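Long-range contact in protein GLB-12 (Caenorhabditis elegans, PDB 4BJA), which binds heme as a globin with the iron held between two axial ligands, and probably acts in redox signalling: residues D52-I57 with N150-R155. The protein carries 1 engineered substitution. Numbering follows the deposited sequence. Where two conformers were deposited one is given.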
loop_
_atom_site.group_PDB
_atom_site.type_symbol
_atom_site.label_atom_id
_atom_site.label_comp_id
_atom_site.label_asym_id
_atom_site.label_seq_id
_atom_site.Cartn_x
_atom_site.Cartn_y
_atom_site.Cartn_z
ATOM N N ASP A 52 4.114 -27.990 7.736
ATOM C CA ASP A 52 4.772 -28.281 9.012
ATOM C C ASP A 52 5.479 -27.020 9.545
ATOM O O ASP A 52 5.388 -26.693 10.744
ATOM C CB ASP A 52 5.802 -29.404 8.841
ATOM C CG ASP A 52 5.188 -30.823 8.857
ATOM O OD1 ASP A 52 3.954 -30.993 8.989
ATOM O OD2 ASP A 52 5.989 -31.794 8.742
ATOM N N ILE A 53 6.189 -26.307 8.668
ATOM C CA ILE A 53 6.862 -25.075 9.077
ATOM C C ILE A 53 5.839 -24.023 9.568
ATOM O O ILE A 53 6.036 -23.370 10.619
ATOM C CB ILE A 53 7.779 -24.502 7.939
ATOM C CG1 ILE A 53 8.961 -25.466 7.680
ATOM C CG2 ILE A 53 8.273 -23.146 8.343
ATOM C CD1 ILE A 53 9.772 -25.196 6.340
ATOM N N VAL A 54 4.736 -23.865 8.833
ATOM C CA VAL A 54 3.705 -22.959 9.246
ATOM C C VAL A 54 3.182 -23.344 10.647
ATOM O O VAL A 54 3.007 -22.492 11.495
ATOM C CB VAL A 54 2.547 -22.923 8.217
ATOM C CG1 VAL A 54 1.322 -22.178 8.762
ATOM C CG2 VAL A 54 3.064 -22.300 6.890
ATOM N N GLY A 55 2.930 -24.649 10.848
ATOM C CA GLY A 55 2.504 -25.172 12.156
ATOM C C GLY A 55 3.504 -24.809 13.262
ATOM O O GLY A 55 3.106 -24.333 14.304
ATOM N N LEU A 56 4.807 -24.999 13.008
ATOM C CA LEU A 56 5.859 -24.755 14.042
ATOM C C LEU A 56 5.880 -23.275 14.409
ATOM O O LEU A 56 6.059 -22.901 15.574
ATOM C CB LEU A 56 7.220 -25.131 13.486
ATOM C CG LEU A 56 7.399 -26.652 13.389
ATOM C CD1 LEU A 56 8.776 -26.977 12.864
ATOM C CD2 LEU A 56 7.184 -27.280 14.773
ATOM N N ILE A 57 5.721 -22.423 13.391
ATOM C CA ILE A 57 5.731 -20.989 13.632
ATOM C C ILE A 57 4.476 -20.552 14.422
ATOM O O ILE A 57 4.573 -19.749 15.347
ATOM C CB ILE A 57 5.962 -20.181 12.322
ATOM C CG1 ILE A 57 7.362 -20.509 11.770
ATOM C CG2 ILE A 57 5.780 -18.614 12.576
ATOM C CD1 ILE A 57 7.660 -20.011 10.375
ATOM N N ASN A 150 5.063 -10.783 11.688
ATOM C CA ASN A 150 6.444 -10.518 12.128
ATOM C C ASN A 150 7.165 -11.780 12.607
ATOM O O ASN A 150 8.385 -11.908 12.420
ATOM C CB ASN A 150 6.451 -9.461 13.225
ATOM C CG ASN A 150 6.364 -8.093 12.682
ATOM O OD1 ASN A 150 6.453 -7.904 11.461
ATOM N ND2 ASN A 150 6.257 -7.101 13.562
ATOM N N VAL A 151 6.425 -12.723 13.214
ATOM C CA VAL A 151 7.080 -13.977 13.603
ATOM C C VAL A 151 7.463 -14.762 12.357
ATOM O O VAL A 151 8.541 -15.390 12.315
ATOM C CB VAL A 151 6.251 -14.789 14.627
ATOM C CG1 VAL A 151 7.053 -16.086 15.066
ATOM C CG2 VAL A 151 5.924 -13.904 15.849
ATOM N N PHE A 152 6.594 -14.719 11.321
ATOM C CA PHE A 152 6.997 -15.290 10.056
ATOM C C PHE A 152 8.234 -14.636 9.454
ATOM O O PHE A 152 9.102 -15.326 8.935
ATOM C CB PHE A 152 5.815 -15.309 9.087
ATOM C CG PHE A 152 4.888 -16.444 9.370
ATOM C CD1 PHE A 152 5.117 -17.716 8.774
ATOM C CD2 PHE A 152 3.842 -16.269 10.275
ATOM C CE1 PHE A 152 4.266 -18.788 9.073
ATOM C CE2 PHE A 152 2.972 -17.347 10.606
ATOM C CZ PHE A 152 3.197 -18.605 9.996
ATOM N N ILE A 153 8.312 -13.315 9.523
ATOM C CA ILE A 153 9.509 -12.625 9.025
ATOM C C ILE A 153 10.774 -13.141 9.744
ATOM O O ILE A 153 11.828 -13.397 9.105
ATOM C CB ILE A 153 9.340 -11.108 9.182
ATOM C CG1 ILE A 153 8.303 -10.603 8.148
ATOM C CG2 ILE A 153 10.692 -10.387 8.956
ATOM C CD1 ILE A 153 7.827 -9.183 8.357
ATOM N N GLU A 154 10.686 -13.313 11.061
ATOM C CA GLU A 154 11.862 -13.754 11.819
ATOM C C GLU A 154 12.200 -15.243 11.636
ATOM O O GLU A 154 13.355 -15.627 11.646
ATOM C CB GLU A 154 11.593 -13.477 13.331
ATOM C CG GLU A 154 11.473 -12.003 13.668
ATOM C CD GLU A 154 12.608 -11.114 13.017
ATOM O OE1 GLU A 154 13.824 -11.309 13.288
ATOM O OE2 GLU A 154 12.273 -10.207 12.223
ATOM N N ARG A 155 11.166 -16.083 11.490
ATOM C CA ARG A 155 11.304 -17.543 11.510
ATOM C C ARG A 155 11.218 -18.214 10.134
ATOM O O ARG A 155 11.947 -19.159 9.856
ATOM C CB ARG A 155 10.229 -18.144 12.425
ATOM C CG ARG A 155 10.294 -17.683 13.886
ATOM C CD ARG A 155 11.269 -18.537 14.689
ATOM N NE ARG A 155 10.672 -19.813 15.085
ATOM C CZ ARG A 155 11.218 -21.010 14.872
ATOM N NH1 ARG A 155 12.395 -21.119 14.270
ATOM N NH2 ARG A 155 10.586 -22.102 15.277
#
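The Phe152 ring receives Ile57 on one face: the methyl CG2 of Ile57 stands 3.5 Å from the ring centroid and only 8° off the normal, a CH-pi contact over the centre. In Ile57 this methyl lies anti to the backbone N, while the longer branch stays on the same side of the ring and reaches over its rim, where its CD1 comes within 3.8 Å of Phe152 CD1. Val54 meets the far end of the ring more loosely, its CG1 4.2 Å from Phe152 CZ. Phe96 stacks with the same ring and Phe58 meets it at a steep angle, forming an aromatic cluster; the side chain of Phe152 lies about 7 Å from the heme. Helices 50-65 and 144-160, probably the B and G helices of the globin fold, cross here, the two short segments running at 118° with their axes 10.8 Å apart; no hydrogen bond links them. A leucine in place of Phe152 would probably leave the Ile57 methyl without a flat face to sit on and deprive Phe96 of its stacking partner. Ile57 CG2 also touches Val151 CG1 at 3.8 Å, shared between ring and valine. Arg155 runs past Ile57 in the opposite direction, its CB 3.8 Å from Ile57 CG1; in the conformer described here, the chain bends at chi2 and chi3 and its NH2 makes a salt bridge to Asp60.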